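Local coordinates for shikimate kinase (Bacteroides thetaiotaomicron, PDB 3VAA), which probably catalyses the ATP- and magnesium-dependent phosphorylation of the 3-hydroxyl group of shikimate, the fifth of the seven steps leading to chorismate, at residues Ala44-Lys48 / Leu49-Phe53; Trp184-Glu187 / Ser188-Arg192. One frame throughout, in Å; residues are numbered along the deposited sequence.

How the contacts relate
Both contacts are local, and they meet where two helices of the parallel alpha/beta fold pack together. Contact 1 ends helix 38-49, which begins in the Walker A loop, and leads the chain through a short loop into strand 53-55; contact 2 is one stretch of helix 183-196. Their centres lie about 13 Å apart. A44 CB sits 3.5 Å from I186 CG2, and K48 CG lies at the same distance from V190 CG1. K48 NZ also forms a salt bridge of 3.1 Å with E187 OE2. The predicted nucleotide site is close to both: the side chain of F53 is about 5 Å from that of T39, and that of I186 about 4 Å from that of T40.

Contact 1 of 2, residues Ala44-Lys48 / Leu49-Phe53; sequences AFARK and LNVPF
L49 N closes the last regular helical turn on F45 O, at 2.9 Å. One residue later the chain reverses in a Schellman motif: V51 N reaches back to A46 O at 3.0 Å, and N50 N makes a weak 3.1 Å bond to R47 O. N50, with positive phi, is the C-prime residue.

Among the side chains, L49 lays its CD1 methyl over one face of the F45 ring, 4.0 Å from the centroid and displaced toward the rim, a CH-pi contact. With chi1 of -166° the F45 ring is swung away from its own backbone N to beside the carbonyl carbon, where this methyl can cover it. Past the turn, F53 CB at the start of strand 53-55 packs on A46 CB at 3.8 Å, and V51 CG2 in the loop lies farther from A46 CB, at 4.1 Å. V98 of strand 97-100 also touches F45, A46 and V51.

The polar closure thus uses main-chain groups alone, while apolar contacts with V98, together with backbone hydrogen bonding between P52 and V98, set the turn against the sheet; the capping bonds give carbonyls at the helix end partners that a further helical turn would otherwise supply.

Contact 2 of 2, residues Trp184-Glu187 / Ser188-Arg192; sequences WQIE and SSVQR
E187 and Q191 meet one helical turn apart on helix 183-196, an i to i+4 pair in the C-terminal helix of this P-loop kinase fold. Q191 NE2 donates to E187 OE2 at 2.7 Å in a somewhat bent bond, arriving on the anti side of the carboxylate and 16° out of its plane. The two flat groups stand almost perpendicular, 82° apart. E187 can meet its partner because its chain bends at chi2 (61°) and brings the carboxylate round toward the following turn, whereas Q191 runs extended beyond CG. The same OE2 takes a salt bridge from K48 of helix 38-49; two donors on one oxygen would probably favour the charged carboxylate.

The backbone of the same stretch keeps the alpha-helical pattern, S188 N to W184 O, S189 N to Q185 O, V190 N to I186 O and Q191 N to E187 O. The bond from V190 N to I186 O is 2.8 Å long and the straightest of the four. V190 CG2 comes to 4.3 Å from I186 CG2, a loose contact along the face that both residues turn to A44 on helix 38-49.

S189 packs on another side of the helix, near F175 of strand 173-176. Its OG also hydrogen-bonds to the main-chain O of E179, which ties the helix to the preceding loop. A water bridges the turn here, donating to Q185 O at 2.7 Å and lying 2.6 Å from S189 OG.

Contact 1 of 2, residues Ala44-Lys48 / Leu49-Phe53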
loop_
_atom_site.group_PDB
_atom_site.type_symbol
_atom_site.label_atom_id
_atom_site.label_comp_id
_atom_site.label_asym_id
_atom_site.label_seq_id
_atom_site.Cartn_x
_atom_site.Cartn_y
_atom_site.Cartn_z
ATOM N N ALA A 44 -12.225 -3.392 2.295
ATOM C CA ALA A 44 -13.206 -4.421 1.933
ATOM C C ALA A 44 -12.783 -5.792 2.447
ATOM O O ALA A 44 -13.625 -6.590 2.881
ATOM C CB ALA A 44 -13.430 -4.457 0.414
ATOM N N PHE A 45 -11.476 -6.051 2.424
ATOM C CA PHE A 45 -10.925 -7.321 2.901
ATOM C C PHE A 45 -11.108 -7.404 4.407
ATOM O O PHE A 45 -11.573 -8.424 4.923
ATOM C CB PHE A 45 -9.433 -7.449 2.517
ATOM C CG PHE A 45 -8.876 -8.855 2.666
ATOM C CD1 PHE A 45 -9.494 -9.925 2.043
ATOM C CD2 PHE A 45 -7.687 -9.090 3.347
ATOM C CE1 PHE A 45 -8.991 -11.229 2.158
ATOM C CE2 PHE A 45 -7.167 -10.388 3.449
ATOM C CZ PHE A 45 -7.831 -11.456 2.844
ATOM N N ALA A 46 -10.772 -6.320 5.111
ATOM C CA ALA A 46 -10.909 -6.280 6.573
ATOM C C ALA A 46 -12.360 -6.489 6.979
ATOM O O ALA A 46 -12.642 -7.257 7.900
ATOM C CB ALA A 46 -10.366 -4.966 7.142
ATOM N N ARG A 47 -13.268 -5.797 6.293
ATOM C CA ARG A 47 -14.704 -5.956 6.543
ATOM C C ARG A 47 -15.120 -7.426 6.415
ATOM O O ARG A 47 -15.833 -7.959 7.280
ATOM C CB ARG A 47 -15.544 -5.054 5.616
ATOM C CG ARG A 47 -15.748 -3.625 6.154
ATOM C CD ARG A 47 -16.773 -2.767 5.346
ATOM N NE ARG A 47 -16.151 -2.126 4.177
ATOM C CZ ARG A 47 -16.258 -2.523 2.905
ATOM N NH1 ARG A 47 -15.609 -1.840 1.958
ATOM N NH2 ARG A 47 -16.999 -3.578 2.563
ATOM N N LYS A 48 -14.652 -8.070 5.348
ATOM C CA LYS A 48 -14.934 -9.485 5.073
ATOM C C LYS A 48 -14.420 -10.387 6.203
ATOM O O LYS A 48 -15.115 -11.318 6.623
ATOM C CB LYS A 48 -14.254 -9.900 3.756
ATOM C CG LYS A 48 -14.646 -11.283 3.232
ATOM C CD LYS A 48 -16.096 -11.303 2.792
ATOM C CE LYS A 48 -16.453 -12.586 2.060
ATOM N NZ LYS A 48 -17.838 -12.521 1.542
ATOM N N LEU A 49 -13.198 -10.114 6.676
ATOM C CA LEU A 49 -12.591 -10.882 7.765
ATOM C C LEU A 49 -13.097 -10.443 9.149
ATOM O O LEU A 49 -12.821 -11.094 10.147
ATOM C CB LEU A 49 -11.063 -10.744 7.733
ATOM C CG LEU A 49 -10.310 -11.272 6.512
ATOM C CD1 LEU A 49 -8.818 -11.030 6.673
ATOM C CD2 LEU A 49 -10.584 -12.749 6.317
ATOM N N ASN A 50 -13.829 -9.336 9.186
ATOM C CA ASN A 50 -14.337 -8.747 10.416
ATOM C C ASN A 50 -13.194 -8.359 11.369
ATOM O O ASN A 50 -13.226 -8.648 12.564
ATOM C CB ASN A 50 -15.363 -9.668 11.109
ATOM C CG ASN A 50 -16.228 -8.927 12.113
ATOM O OD1 ASN A 50 -16.829 -9.534 12.999
ATOM N ND2 ASN A 50 -16.290 -7.605 11.980
ATOM N N VAL A 51 -12.166 -7.735 10.809
ATOM C CA VAL A 51 -11.034 -7.230 11.594
ATOM C C VAL A 51 -10.859 -5.762 11.205
ATOM O O VAL A 51 -11.330 -5.344 10.138
ATOM C CB VAL A 51 -9.733 -8.005 11.330
ATOM C CG1 VAL A 51 -9.882 -9.475 11.699
ATOM C CG2 VAL A 51 -9.304 -7.853 9.884
ATOM N N PRO A 52 -10.209 -4.966 12.063
ATOM C CA PRO A 52 -10.019 -3.566 11.704
ATOM C C PRO A 52 -8.993 -3.371 10.602
ATOM O O PRO A 52 -8.125 -4.213 10.412
ATOM C CB PRO A 52 -9.512 -2.926 13.006
ATOM C CG PRO A 52 -9.093 -4.038 13.872
ATOM C CD PRO A 52 -9.883 -5.227 13.474
ATOM N N PHE A 53 -9.110 -2.256 9.888
ATOM C CA PHE A 53 -8.160 -1.874 8.842
ATOM C C PHE A 53 -7.358 -0.689 9.350
ATOM O O PHE A 53 -7.931 0.271 9.887
ATOM C CB PHE A 53 -8.902 -1.463 7.571
ATOM C CG PHE A 53 -8.036 -0.798 6.550
ATOM C CD1 PHE A 53 -7.242 -1.554 5.702
ATOM C CD2 PHE A 53 -8.036 0.584 6.409
ATOM C CE1 PHE A 53 -6.451 -0.947 4.759
ATOM C CE2 PHE A 53 -7.226 1.203 5.461
ATOM C CZ PHE A 53 -6.453 0.440 4.629
#

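Contact 2 of 2, residues Trp184-Glu187 / Ser188-Arg192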
loop_
_atom_site.group_PDB
_atom_site.type_symbol
_atom_site.label_atom_id
_atom_site.label_comp_id
_atom_site.label_asym_id
_atom_site.label_seq_id
_atom_site.Cartn_x
_atom_site.Cartn_y
_atom_site.Cartn_z
ATOM N N TRP A 184 -19.094 -5.385 -7.477
ATOM C CA TRP A 184 -18.930 -6.769 -7.935
ATOM C C TRP A 184 -17.447 -7.126 -8.009
ATOM O O TRP A 184 -17.025 -8.185 -7.537
ATOM C CB TRP A 184 -19.555 -6.970 -9.324
ATOM C CG TRP A 184 -21.063 -6.767 -9.418
ATOM C CD1 TRP A 184 -21.720 -5.601 -9.697
ATOM C CD2 TRP A 184 -22.080 -7.775 -9.273
ATOM N NE1 TRP A 184 -23.086 -5.821 -9.731
ATOM C CE2 TRP A 184 -23.330 -7.144 -9.470
ATOM C CE3 TRP A 184 -22.054 -9.148 -8.991
ATOM C CZ2 TRP A 184 -24.547 -7.840 -9.392
ATOM C CZ3 TRP A 184 -23.271 -9.843 -8.911
ATOM C CH2 TRP A 184 -24.495 -9.184 -9.110
ATOM N N GLN A 185 -16.669 -6.242 -8.630
ATOM C CA GLN A 185 -15.228 -6.457 -8.792
ATOM C C GLN A 185 -14.501 -6.489 -7.455
ATOM O O GLN A 185 -13.605 -7.294 -7.259
ATOM C CB GLN A 185 -14.619 -5.357 -9.659
ATOM C CG GLN A 185 -15.077 -5.413 -11.086
ATOM C CD GLN A 185 -14.572 -4.261 -11.907
ATOM O OE1 GLN A 185 -13.441 -3.810 -11.746
ATOM N NE2 GLN A 185 -15.431 -3.757 -12.789
ATOM N N ILE A 186 -14.877 -5.592 -6.542
ATOM C CA ILE A 186 -14.244 -5.551 -5.222
ATOM C C ILE A 186 -14.581 -6.833 -4.471
ATOM O O ILE A 186 -13.684 -7.477 -3.928
ATOM C CB ILE A 186 -14.655 -4.313 -4.412
ATOM C CG1 ILE A 186 -14.113 -3.049 -5.069
ATOM C CG2 ILE A 186 -14.143 -4.423 -2.975
ATOM C CD1 ILE A 186 -14.646 -1.770 -4.457
ATOM N N GLU A 187 -15.856 -7.235 -4.479
ATOM C CA GLU A 187 -16.264 -8.475 -3.810
ATOM C C GLU A 187 -15.542 -9.689 -4.394
ATOM O O GLU A 187 -15.135 -10.577 -3.655
ATOM C CB GLU A 187 -17.790 -8.687 -3.908
ATOM C CG GLU A 187 -18.304 -10.029 -3.337
ATOM C CD GLU A 187 -18.006 -10.210 -1.851
ATOM O OE1 GLU A 187 -17.741 -9.202 -1.160
ATOM O OE2 GLU A 187 -18.046 -11.365 -1.375
ATOM N N SER A 188 -15.397 -9.721 -5.722
ATOM C CA SER A 188 -14.716 -10.808 -6.404
ATOM C C SER A 188 -13.243 -10.870 -5.988
ATOM O O SER A 188 -12.688 -11.952 -5.737
ATOM C CB SER A 188 -14.798 -10.606 -7.914
ATOM O OG SER A 188 -14.181 -11.681 -8.570
ATOM N N SER A 189 -12.628 -9.699 -5.929
ATOM C CA SER A 189 -11.221 -9.587 -5.548
ATOM C C SER A 189 -11.020 -10.025 -4.117
ATOM O O SER A 189 -10.081 -10.758 -3.815
ATOM C CB SER A 189 -10.718 -8.166 -5.764
ATOM O OG SER A 189 -10.691 -7.873 -7.153
ATOM N N VAL A 190 -11.900 -9.568 -3.233
ATOM C CA VAL A 190 -11.849 -9.979 -1.834
ATOM C C VAL A 190 -11.888 -11.503 -1.711
ATOM O O VAL A 190 -11.103 -12.090 -0.966
ATOM C CB VAL A 190 -13.012 -9.360 -1.042
ATOM C CG1 VAL A 190 -13.211 -10.088 0.273
ATOM C CG2 VAL A 190 -12.765 -7.863 -0.837
ATOM N N GLN A 191 -12.781 -12.145 -2.474
ATOM C CA GLN A 191 -12.914 -13.602 -2.447
ATOM C C GLN A 191 -11.669 -14.315 -2.962
ATOM O O GLN A 191 -11.242 -15.320 -2.399
ATOM C CB GLN A 191 -14.151 -14.051 -3.261
ATOM C CG GLN A 191 -15.485 -13.556 -2.676
ATOM C CD GLN A 191 -16.687 -13.883 -3.559
ATOM O OE1 GLN A 191 -16.547 -14.504 -4.616
ATOM N NE2 GLN A 191 -17.874 -13.451 -3.135
ATOM N N ARG A 192 -11.099 -13.802 -4.043
ATOM C CA ARG A 192 -9.903 -14.384 -4.621
ATOM C C ARG A 192 -8.707 -14.222 -3.674
ATOM O O ARG A 192 -7.864 -15.129 -3.534
ATOM C CB ARG A 192 -9.602 -13.701 -5.939
ATOM C CG ARG A 192 -8.527 -14.383 -6.770
ATOM C CD ARG A 192 -8.387 -13.713 -8.136
ATOM N NE ARG A 192 -9.698 -13.426 -8.739
ATOM C CZ ARG A 192 -10.270 -12.219 -8.816
ATOM N NH1 ARG A 192 -9.649 -11.133 -8.385
ATOM N NH2 ARG A 192 -11.474 -12.093 -9.365
HETATM O O HOH W 1 -12.163 -8.510 -9.165
#